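PDB 5FQ8: outer membrane protein Omp121 from Bacteroides thetaiotaomicron, which probably takes up nutrients across the outer membrane as a TonB-dependent transporter and binds calcium and magnesium ions. Local coordinates for residues Thr187-Pro192 and Asn970-Arg975. Residues are numbered along the deposited sequence; the frame is centred on the assembly and turned at random.
Sequences TVLRLP and NPSSRR
Leu-189 holds its CG opposite the backbone N (chi1 174°), which carries the CD1 and CD2 methyls to Arg-974 and Ser-972. The Arg-974 chain bends at chi3 (-62°) and turns its guanidinium over the same leucine. The contact lies at the seam of the TonB-dependent receptor beta-barrel, where strand 177-188, the first of the barrel, pairs antiparallel with strand 973-983, the last, and so closes it. Thr-187 and Arg-974 form a hydrogen-bonded pair. Thr-187 N donates to Arg-974 O at 2.9 Å, and Arg-974 N donates back to Thr-187 O. Val-188 and Ser-973 form the next, non-hydrogen-bonded pair, and their side chains diverge. Past it, Leu-189 N donates to Ser-972 O at 3.0 Å. The segments then separate, and one water bridges them. It donates to Arg-190 O and accepts from Ser-972 N at 2.8 Å. Pro-971 packs its ring against two side chains: its CB meets Val-188 CG2 at 3.9 Å, and its CG meets Leu-191 CD2. The Pro-971 side chain is about 6 Å from that of Ile-283, a calcium-site residue. Ser-972 OG lies 3.4 Å from Leu-189 CD2 and is hydrogen-bonded to Asp-950. Ser-973 N donates a hydrogen bond to Ser-78 OG of the plug domain, so the closing strand also meets the plug here. On the face shared by Thr-187 and Arg-974, Thr-187 OG1 sits at the guanidinium edge, near its plane, 4.2 Å from Arg-974 NE. Leu-189 CD1 covers one guanidinium face, offset toward the rim, with Arg-974 NH1 3.4 Å away.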
# COMPACT_ATOMS: atom_id res chain seq x y z
N THR B 187 -33.45 4.42 18.69
CA THR B 187 -32.85 4.83 19.95
C THR B 187 -32.27 3.61 20.68
O THR B 187 -32.62 2.47 20.41
CB THR B 187 -33.83 5.52 20.87
OG1 THR B 187 -34.84 4.57 21.23
CG2 THR B 187 -34.45 6.69 20.18
N VAL B 188 -31.39 3.89 21.63
CA VAL B 188 -30.59 2.84 22.25
C VAL B 188 -31.45 2.01 23.19
O VAL B 188 -32.23 2.53 23.99
CB VAL B 188 -29.39 3.47 22.98
CG1 VAL B 188 -29.86 4.46 24.02
CG2 VAL B 188 -28.54 2.40 23.59
N LEU B 189 -31.29 0.69 23.11
CA LEU B 189 -32.24 -0.28 23.67
C LEU B 189 -31.87 -0.77 25.05
O LEU B 189 -32.75 -0.89 25.90
CB LEU B 189 -32.36 -1.49 22.75
CG LEU B 189 -33.21 -2.64 23.28
CD1 LEU B 189 -34.63 -2.18 23.42
CD2 LEU B 189 -33.15 -3.83 22.36
N ARG B 190 -30.60 -1.10 25.27
CA ARG B 190 -30.15 -1.64 26.55
C ARG B 190 -28.68 -1.28 26.70
O ARG B 190 -27.85 -1.68 25.88
CB ARG B 190 -30.38 -3.16 26.61
CG ARG B 190 -29.24 -4.02 27.13
CD ARG B 190 -29.34 -4.27 28.64
NE ARG B 190 -30.58 -4.92 29.05
CZ ARG B 190 -30.75 -6.23 29.16
NH1 ARG B 190 -29.74 -7.04 28.88
NH2 ARG B 190 -31.91 -6.73 29.56
N LEU B 191 -28.38 -0.45 27.67
CA LEU B 191 -27.03 -0.20 28.10
C LEU B 191 -26.79 -0.94 29.40
O LEU B 191 -27.74 -1.32 30.08
CB LEU B 191 -26.79 1.30 28.31
CG LEU B 191 -26.89 2.18 27.07
CD1 LEU B 191 -26.90 3.63 27.45
CD2 LEU B 191 -25.74 1.90 26.15
N PRO B 192 -25.54 -1.21 29.76
CA PRO B 192 -25.30 -1.94 31.00
C PRO B 192 -25.79 -1.15 32.20
O PRO B 192 -25.72 0.07 32.24
CB PRO B 192 -23.78 -2.11 31.01
CG PRO B 192 -23.40 -2.02 29.60
CD PRO B 192 -24.29 -0.98 29.03
N ASN B 970 -21.30 -2.40 19.30
CA ASN B 970 -22.06 -1.23 19.67
C ASN B 970 -23.41 -1.63 20.26
O ASN B 970 -23.95 -2.68 19.93
CB ASN B 970 -22.27 -0.34 18.45
CG ASN B 970 -20.99 0.18 17.89
OD1 ASN B 970 -20.09 0.56 18.61
ND2 ASN B 970 -20.91 0.20 16.58
N PRO B 971 -23.96 -0.82 21.15
CA PRO B 971 -25.25 -1.15 21.76
C PRO B 971 -26.32 -1.40 20.71
O PRO B 971 -26.35 -0.75 19.67
CB PRO B 971 -25.57 0.09 22.59
CG PRO B 971 -24.30 0.73 22.84
CD PRO B 971 -23.43 0.45 21.67
N SER B 972 -27.21 -2.34 20.99
CA SER B 972 -28.33 -2.58 20.10
C SER B 972 -29.35 -1.48 20.25
O SER B 972 -29.38 -0.74 21.24
CB SER B 972 -28.96 -3.94 20.36
OG SER B 972 -29.82 -3.91 21.48
N SER B 973 -30.19 -1.34 19.24
CA SER B 973 -31.10 -0.21 19.21
C SER B 973 -32.54 -0.69 19.19
O SER B 973 -32.85 -1.84 18.90
CB SER B 973 -30.84 0.70 18.01
OG SER B 973 -31.14 0.03 16.81
N ARG B 974 -33.41 0.26 19.50
CA ARG B 974 -34.86 0.12 19.43
C ARG B 974 -35.34 0.91 18.22
O ARG B 974 -35.02 2.09 18.09
CB ARG B 974 -35.48 0.67 20.71
CG ARG B 974 -36.66 0.01 21.19
CD ARG B 974 -37.39 0.97 22.08
NE ARG B 974 -36.62 1.36 23.25
CZ ARG B 974 -36.60 0.68 24.39
NH1 ARG B 974 -37.29 -0.44 24.49
NH2 ARG B 974 -35.89 1.11 25.41
N ARG B 975 -36.08 0.27 17.32
CA ARG B 975 -36.47 0.94 16.08
C ARG B 975 -37.98 1.06 15.95
O ARG B 975 -38.72 0.14 16.30
CB ARG B 975 -35.88 0.20 14.89
CG ARG B 975 -34.38 0.21 14.90
CD ARG B 975 -33.81 -0.70 13.85
NE ARG B 975 -34.05 -2.12 14.12
CZ ARG B 975 -33.31 -2.86 14.93
NH1 ARG B 975 -32.28 -2.33 15.56
NH2 ARG B 975 -33.59 -4.15 15.10
O HOH W 1 -27.18 -3.47 23.59